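Local structure of uncharacterized protein Atu1656 (Agrobacterium tumefaciens, 2OJH) at residues G177-P182 / F221-P226; G228-F233 / V251-M256. The protein is of unknown function but folds as a six-bladed beta-propeller and belongs to the TolB family. All coordinates share one frame; numbering follows the deposited sequence.

After the earlier blades, the chain lays down strand 175-180, the innermost strand of one propeller blade, completes that blade through strand 209-211, and returns to the centre as strand 217-224. Contact 1 closes this loop of 38 residues by setting the inner strands of two successive blades side by side. Only then does contact 2 open: strands 230-237 and 247-255 form a hairpin within the second blade, so the two loops follow in series and neither encloses the other. They share a sheet, since strand 217-224 pairs with strand 230-237 through backbone bonds such as H223 N to V232 O. Contact 1 therefore joins blade to blade, contact 2 strand to strand within a blade.

Contact 1: residues G177-P182 / F221-P226; sequences GPDYSP and FPHPSP
D179 and H223 meet at about a right angle, the carboxylate plane turned 71° from the imidazole. H223 ND1 donates to D179 OD2 over 2.8 Å, and the oxygen lies almost in the ring plane, at the ring edge. On the aspartate the bond arrives from the anti side, 27° out of the carboxylate plane. CG of D179 stands anti to the backbone N (chi1 -168°), which carries the carboxylate across to the histidine. A water 2.7 Å from D179 OD2 also donates to P224 O, giving this buried oxygen a second partner. A second water, farther back along the strands, lies 2.8 Å from G177 O and also reaches P222 O. H223 NE2 is held by M274 O, so both ring nitrogens are bonded and the imidazole's rotation is fixed. Farther along, P224 slides past D179 and brings CG 3.4 Å from Y180 O, while P182 CG rests 3.3 Å from S225 O. The two strands run parallel, their axes 6.4 Å apart, with side chains and water bridging them in place of backbone bonds. They are the innermost strands of adjacent propeller blades, backed by strands 186-191 and 230-237 respectively.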
ATOM      1  N   GLY A 177      -2.412  -3.705  -6.639  1.00 38.05           N
ATOM      2  CA  GLY A 177      -2.375  -2.504  -5.790  1.00 37.59           C
ATOM      3  C   GLY A 177      -3.624  -1.643  -5.679  1.00 38.09           C
ATOM      4  O   GLY A 177      -3.554  -0.431  -5.949  1.00 38.05           O
ATOM      5  N   PRO A 178      -4.759  -2.241  -5.242  1.00 37.90           N
ATOM      6  CA  PRO A 178      -6.003  -1.487  -5.066  1.00 37.78           C
ATOM      7  C   PRO A 178      -6.069  -0.669  -3.786  1.00 37.82           C
ATOM      8  O   PRO A 178      -5.685  -1.161  -2.703  1.00 38.72           O
ATOM      9  CB  PRO A 178      -7.080  -2.581  -5.035  1.00 37.01           C
ATOM     10  CG  PRO A 178      -6.378  -3.802  -4.569  1.00 36.27           C
ATOM     11  CD  PRO A 178      -4.938  -3.681  -4.940  1.00 37.73           C
ATOM     12  N   ASP A 179      -6.622   0.535  -3.868  1.00 36.62           N
ATOM     13  CA  ASP A 179      -6.801   1.350  -2.646  1.00 37.63           C
ATOM     14  C   ASP A 179      -8.026   2.245  -2.889  1.00 37.87           C
ATOM     15  O   ASP A 179      -8.240   2.705  -3.997  1.00 36.83           O
ATOM     16  CB  ASP A 179      -5.515   2.165  -2.419  1.00 38.05           C
ATOM     17  CG  ASP A 179      -5.436   2.823  -1.049  1.00 40.59           C
ATOM     18  OD1 ASP A 179      -6.352   2.638  -0.231  1.00 42.70           O
ATOM     19  OD2 ASP A 179      -4.415   3.513  -0.789  1.00 43.61           O
ATOM     20  N   TYR A 180      -8.854   2.448  -1.872  1.00 37.80           N
ATOM     21  CA  TYR A 180     -10.089   3.206  -2.046  1.00 39.16           C
ATOM     22  C   TYR A 180      -9.905   4.717  -2.145  1.00 39.86           C
ATOM     23  O   TYR A 180      -9.024   5.289  -1.498  1.00 40.41           O
ATOM     24  CB  TYR A 180     -11.007   2.980  -0.855  1.00 38.58           C
ATOM     25  CG  TYR A 180     -11.560   1.588  -0.721  1.00 39.21           C
ATOM     26  CD1 TYR A 180     -10.799   0.564  -0.150  1.00 41.26           C
ATOM     27  CD2 TYR A 180     -12.847   1.291  -1.158  1.00 38.84           C
ATOM     28  CE1 TYR A 180     -11.336  -0.726   0.003  1.00 41.78           C
ATOM     29  CE2 TYR A 180     -13.372   0.020  -1.023  1.00 41.25           C
ATOM     30  CZ  TYR A 180     -12.615  -0.986  -0.438  1.00 40.05           C
ATOM     31  OH  TYR A 180     -13.174  -2.247  -0.294  1.00 40.85           O
ATOM     32  N   SER A 181     -10.773   5.375  -2.910  1.00 39.82           N
ATOM     33  CA  SER A 181     -10.944   6.818  -2.767  1.00 40.71           C
ATOM     34  C   SER A 181     -11.677   7.070  -1.434  1.00 40.41           C
ATOM     35  O   SER A 181     -12.451   6.203  -0.996  1.00 40.75           O
ATOM     36  CB  SER A 181     -11.739   7.392  -3.941  1.00 40.57           C
ATOM     37  OG  SER A 181     -13.039   6.826  -4.014  1.00 42.85           O
ATOM     38  N   PRO A 182     -11.447   8.233  -0.785  1.00 40.17           N
ATOM     39  CA  PRO A 182     -12.083   8.487   0.526  1.00 40.25           C
ATOM     40  C   PRO A 182     -13.615   8.633   0.482  1.00 41.09           C
ATOM     41  O   PRO A 182     -14.268   8.472   1.511  1.00 40.52           O
ATOM     42  CB  PRO A 182     -11.442   9.799   0.996  1.00 39.93           C
ATOM     43  CG  PRO A 182     -10.904  10.444  -0.221  1.00 40.07           C
ATOM     44  CD  PRO A 182     -10.583   9.355  -1.203  1.00 40.43           C
ATOM     45  N   PHE A 221       1.456   1.381  -7.115  1.00 36.09           N
ATOM     46  CA  PHE A 221       1.149   1.821  -5.767  1.00 35.73           C
ATOM     47  C   PHE A 221       0.301   3.107  -5.646  1.00 36.94           C
ATOM     48  O   PHE A 221       0.675   4.011  -4.882  1.00 38.63           O
ATOM     49  CB  PHE A 221       2.444   1.997  -4.931  1.00 36.70           C
ATOM     50  CG  PHE A 221       3.528   0.998  -5.241  1.00 38.05           C
ATOM     51  CD1 PHE A 221       3.323  -0.386  -5.036  1.00 36.05           C
ATOM     52  CD2 PHE A 221       4.761   1.441  -5.723  1.00 38.13           C
ATOM     53  CE1 PHE A 221       4.330  -1.321  -5.368  1.00 36.86           C
ATOM     54  CE2 PHE A 221       5.788   0.519  -6.045  1.00 39.95           C
ATOM     55  CZ  PHE A 221       5.574  -0.863  -5.869  1.00 36.56           C
ATOM     56  N   PRO A 222      -0.853   3.199  -6.347  1.00 37.37           N
ATOM     57  CA  PRO A 222      -1.709   4.390  -6.112  1.00 37.39           C
ATOM     58  C   PRO A 222      -2.335   4.452  -4.714  1.00 38.54           C
ATOM     59  O   PRO A 222      -2.927   3.453  -4.225  1.00 38.74           O
ATOM     60  CB  PRO A 222      -2.768   4.281  -7.235  1.00 38.02           C
ATOM     61  CG  PRO A 222      -2.860   2.784  -7.523  1.00 35.79           C
ATOM     62  CD  PRO A 222      -1.421   2.310  -7.389  1.00 36.31           C
ATOM     63  N   HIS A 223      -2.139   5.596  -4.034  1.00 37.59           N
ATOM     64  CA  HIS A 223      -2.832   5.884  -2.801  1.00 36.81           C
ATOM     65  C   HIS A 223      -3.553   7.230  -2.878  1.00 37.33           C
ATOM     66  O   HIS A 223      -2.916   8.273  -2.866  1.00 36.47           O
ATOM     67  CB  HIS A 223      -1.855   5.803  -1.612  1.00 35.52           C
ATOM     68  CG  HIS A 223      -1.083   4.519  -1.569  1.00 35.35           C
ATOM     69  ND1 HIS A 223      -1.690   3.301  -1.363  1.00 36.45           N
ATOM     70  CD2 HIS A 223       0.236   4.258  -1.746  1.00 37.94           C
ATOM     71  CE1 HIS A 223      -0.775   2.349  -1.370  1.00 40.14           C
ATOM     72  NE2 HIS A 223       0.405   2.902  -1.587  1.00 36.36           N
ATOM     73  N   PRO A 224      -4.886   7.195  -3.011  1.00 37.52           N
ATOM     74  CA  PRO A 224      -5.700   8.390  -2.842  1.00 38.38           C
ATOM     75  C   PRO A 224      -5.585   8.998  -1.424  1.00 38.87           C
ATOM     76  O   PRO A 224      -5.667   8.280  -0.412  1.00 38.76           O
ATOM     77  CB  PRO A 224      -7.119   7.900  -3.112  1.00 37.73           C
ATOM     78  CG  PRO A 224      -6.980   6.644  -3.885  1.00 39.00           C
ATOM     79  CD  PRO A 224      -5.689   6.020  -3.402  1.00 38.29           C
ATOM     80  N   SER A 225      -5.379  10.307  -1.380  1.00 38.93           N
ATOM     81  CA  SER A 225      -5.298  11.043  -0.113  1.00 39.21           C
ATOM     82  C   SER A 225      -6.658  11.029   0.594  1.00 39.35           C
ATOM     83  O   SER A 225      -7.697  11.161  -0.068  1.00 39.07           O
ATOM     84  CB  SER A 225      -4.879  12.490  -0.400  1.00 38.60           C
ATOM     85  OG  SER A 225      -5.028  13.324   0.736  1.00 41.94           O
ATOM     86  N   PRO A 226      -6.671  10.886   1.933  1.00 39.26           N
ATOM     87  CA  PRO A 226      -7.958  11.003   2.642  1.00 39.16           C
ATOM     88  C   PRO A 226      -8.680  12.346   2.444  1.00 39.38           C
ATOM     89  O   PRO A 226      -9.887  12.462   2.747  1.00 39.67           O
ATOM     90  CB  PRO A 226      -7.591  10.814   4.111  1.00 39.89           C
ATOM     91  CG  PRO A 226      -6.125  10.788   4.189  1.00 39.57           C
ATOM     92  CD  PRO A 226      -5.545  10.599   2.843  1.00 39.24           C
TER
HETATM   93  O   HOH W   1      -2.296   0.812  -3.797  1.00 23.67           O
HETATM   94  O   HOH W   2      -4.505   5.814   0.611  1.00 26.18           O

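Contact 2: residues G228-F233 / V251-M256; sequences GDKVVF and VQLMDM
Q252 CB sits over one face of the F233 ring, 3.6 Å from its centroid in a CH-pi contact, and V231 O lies in plane at the ring edge. The Q252 amide stands nearly perpendicular to the ring (87°), its OE1 bonded to T263 OG1. The selenium of M254, a selenomethionine, comes in obliquely, 3.6 Å from F233 CE1, as a Met-aromatic contact. F233 CG stands between its own N and carbonyl carbon (chi1 65°), folding the ring over the hairpin partner. M254 runs alongside V231, with CE 3.5 Å from V231 CG1. V231 with M254 and F233 with Q252 are hydrogen-bonded antiparallel pairs; V231 N to M254 O, at 2.8 Å, is nearly straight. On the other face V232 packs against L253 and V251. At the hairpin's far end K230 and D255 lie side by side in a salt bridge, NZ to OD1 2.8 Å, while N260 ND2 donates to D255 OD2. There M256, also selenomethionine, crosses V231, SE 3.8 Å from V231 CG2. The hairpin forms the middle of a four-stranded propeller blade, between strand 217-224 on the inner side and strand 262-267 on the outer.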
ATOM      1  N   GLY A 228      -9.119  13.753  -0.421  1.00 37.96           N
ATOM      2  CA  GLY A 228      -9.899  13.606  -1.643  1.00 37.40           C
ATOM      3  C   GLY A 228      -9.513  14.453  -2.821  1.00 37.01           C
ATOM      4  O   GLY A 228     -10.302  14.583  -3.765  1.00 36.12           O
ATOM      5  N   ASP A 229      -8.306  15.009  -2.809  1.00 36.62           N
ATOM      6  CA  ASP A 229      -7.882  15.857  -3.932  1.00 36.57           C
ATOM      7  C   ASP A 229      -6.712  15.282  -4.749  1.00 36.71           C
ATOM      8  O   ASP A 229      -6.480  15.706  -5.880  1.00 36.04           O
ATOM      9  CB  ASP A 229      -7.556  17.310  -3.484  1.00 36.45           C
ATOM     10  CG  ASP A 229      -6.429  17.388  -2.429  1.00 37.99           C
ATOM     11  OD1 ASP A 229      -6.287  16.455  -1.620  1.00 37.91           O
ATOM     12  OD2 ASP A 229      -5.690  18.402  -2.419  1.00 40.17           O
ATOM     13  N   LYS A 230      -5.974  14.337  -4.165  1.00 36.40           N
ATOM     14  CA  LYS A 230      -4.686  13.914  -4.731  1.00 36.42           C
ATOM     15  C   LYS A 230      -4.479  12.419  -4.611  1.00 36.13           C
ATOM     16  O   LYS A 230      -4.999  11.751  -3.698  1.00 36.63           O
ATOM     17  CB  LYS A 230      -3.512  14.624  -4.012  1.00 36.12           C
ATOM     18  CG  LYS A 230      -3.391  16.152  -4.195  1.00 36.79           C
ATOM     19  CD  LYS A 230      -3.055  16.515  -5.629  1.00 35.36           C
ATOM     20  CE  LYS A 230      -2.833  18.026  -5.778  1.00 37.33           C
ATOM     21  NZ  LYS A 230      -2.791  18.481  -7.210  1.00 37.98           N
ATOM     22  N   VAL A 231      -3.687  11.906  -5.544  1.00 36.23           N
ATOM     23  CA  VAL A 231      -3.200  10.531  -5.516  1.00 35.11           C
ATOM     24  C   VAL A 231      -1.672  10.575  -5.626  1.00 35.40           C
ATOM     25  O   VAL A 231      -1.130  11.203  -6.563  1.00 34.45           O
ATOM     26  CB  VAL A 231      -3.769   9.733  -6.748  1.00 34.91           C
ATOM     27  CG1 VAL A 231      -3.126   8.341  -6.864  1.00 34.23           C
ATOM     28  CG2 VAL A 231      -5.320   9.640  -6.666  1.00 31.44           C
ATOM     29  N   VAL A 232      -0.997   9.864  -4.718  1.00 34.87           N
ATOM     30  CA  VAL A 232       0.468   9.693  -4.781  1.00 34.99           C
ATOM     31  C   VAL A 232       0.758   8.284  -5.342  1.00 35.01           C
ATOM     32  O   VAL A 232      -0.021   7.344  -5.133  1.00 35.15           O
ATOM     33  CB  VAL A 232       1.128   9.914  -3.356  1.00 35.27           C
ATOM     34  CG1 VAL A 232       0.744   8.813  -2.402  1.00 34.78           C
ATOM     35  CG2 VAL A 232       2.650  10.028  -3.439  1.00 35.69           C
ATOM     36  N   PHE A 233       1.866   8.127  -6.054  1.00 34.26           N
ATOM     37  CA  PHE A 233       2.182   6.850  -6.673  1.00 34.40           C
ATOM     38  C   PHE A 233       3.645   6.896  -7.096  1.00 34.31           C
ATOM     39  O   PHE A 233       4.283   7.943  -6.977  1.00 33.18           O
ATOM     40  CB  PHE A 233       1.225   6.510  -7.845  1.00 34.53           C
ATOM     41  CG  PHE A 233       1.325   7.451  -9.038  1.00 35.14           C
ATOM     42  CD1 PHE A 233       0.644   8.651  -9.032  1.00 35.43           C
ATOM     43  CD2 PHE A 233       2.029   7.087 -10.179  1.00 34.83           C
ATOM     44  CE1 PHE A 233       0.706   9.512 -10.139  1.00 34.70           C
ATOM     45  CE2 PHE A 233       2.120   7.964 -11.286  1.00 33.24           C
ATOM     46  CZ  PHE A 233       1.463   9.157 -11.250  1.00 32.66           C
ATOM     47  N   VAL A 251       8.611   9.656  -7.308  1.00 36.47           N
ATOM     48  CA  VAL A 251       7.396   9.691  -6.506  1.00 36.52           C
ATOM     49  C   VAL A 251       6.556  10.808  -7.140  1.00 36.59           C
ATOM     50  O   VAL A 251       7.000  11.962  -7.233  1.00 35.84           O
ATOM     51  CB  VAL A 251       7.689   9.916  -5.008  1.00 36.90           C
ATOM     52  CG1 VAL A 251       6.399  10.101  -4.193  1.00 37.88           C
ATOM     53  CG2 VAL A 251       8.507   8.734  -4.440  1.00 36.67           C
ATOM     54  N   GLN A 252       5.366  10.431  -7.609  1.00 35.67           N
ATOM     55  CA  GLN A 252       4.515  11.304  -8.368  1.00 35.97           C
ATOM     56  C   GLN A 252       3.272  11.656  -7.596  1.00 35.21           C
ATOM     57  O   GLN A 252       2.855  10.921  -6.698  1.00 35.11           O
ATOM     58  CB  GLN A 252       4.053  10.610  -9.652  1.00 36.28           C
ATOM     59  CG  GLN A 252       5.141  10.032 -10.502  1.00 38.25           C
ATOM     60  CD  GLN A 252       5.828  11.083 -11.302  1.00 41.10           C
ATOM     61  OE1 GLN A 252       6.838  11.609 -10.876  1.00 45.44           O
ATOM     62  NE2 GLN A 252       5.268  11.432 -12.454  1.00 42.31           N
ATOM     63  N   LEU A 253       2.657  12.766  -7.998  1.00 35.24           N
ATOM     64  CA  LEU A 253       1.384  13.191  -7.440  1.00 35.86           C
ATOM     65  C   LEU A 253       0.520  13.695  -8.589  1.00 35.79           C
ATOM     66  O   LEU A 253       1.038  14.289  -9.560  1.00 35.27           O
ATOM     67  CB  LEU A 253       1.592  14.315  -6.412  1.00 36.32           C
ATOM     68  CG  LEU A 253       0.454  14.662  -5.436  1.00 35.41           C
ATOM     69  CD1 LEU A 253       0.326  13.614  -4.394  1.00 32.58           C
ATOM     70  CD2 LEU A 253       0.668  16.038  -4.737  1.00 36.10           C
HETATM   71  N   MSE A 254      -0.784  13.443  -8.478  1.00 36.12           N
HETATM   72  CA  MSE A 254      -1.767  13.956  -9.438  1.00 38.42           C
HETATM   73  C   MSE A 254      -3.137  14.174  -8.788  1.00 37.40           C
HETATM   74  O   MSE A 254      -3.397  13.683  -7.686  1.00 37.10           O
HETATM   75  CB  MSE A 254      -1.923  12.954 -10.573  1.00 37.78           C
HETATM   76  CG  MSE A 254      -2.536  11.649 -10.090  1.00 38.33           C
HETATM   77 SE   MSE A 254      -2.525  10.283 -11.480  1.00 45.79          SE
HETATM   78  CE  MSE A 254      -3.021   8.762 -10.371  1.00 35.33           C
ATOM     79  N   ASP A 255      -4.010  14.885  -9.502  1.00 37.92           N
ATOM     80  CA  ASP A 255      -5.419  15.067  -9.102  1.00 38.20           C
ATOM     81  C   ASP A 255      -6.159  13.717  -9.169  1.00 38.53           C
ATOM     82  O   ASP A 255      -5.709  12.795  -9.870  1.00 37.51           O
ATOM     83  CB  ASP A 255      -6.107  16.091 -10.030  1.00 38.78           C
ATOM     84  CG  ASP A 255      -5.501  17.502  -9.934  1.00 39.55           C
ATOM     85  OD1 ASP A 255      -4.860  17.823  -8.912  1.00 40.92           O
ATOM     86  OD2 ASP A 255      -5.671  18.309 -10.884  1.00 42.07           O
HETATM   87  N   MSE A 256      -7.282  13.587  -8.449  1.00 38.76           N
HETATM   88  CA  MSE A 256      -8.123  12.373  -8.531  1.00 40.16           C
HETATM   89  C   MSE A 256      -8.454  11.908  -9.958  1.00 39.43           C
HETATM   90  O   MSE A 256      -8.589  10.710 -10.211  1.00 39.27           O
HETATM   91  CB  MSE A 256      -9.454  12.563  -7.819  1.00 41.67           C
HETATM   92  CG  MSE A 256      -9.372  12.813  -6.367  1.00 44.88           C
HETATM   93 SE   MSE A 256      -8.417  11.436  -5.386  0.80 60.06          SE
HETATM   94  CE  MSE A 256      -9.642   9.996  -5.498  1.00 41.35           C
TER
HETATM   95  O   HOH W   3      -8.736  16.246  -7.637  1.00 52.24           O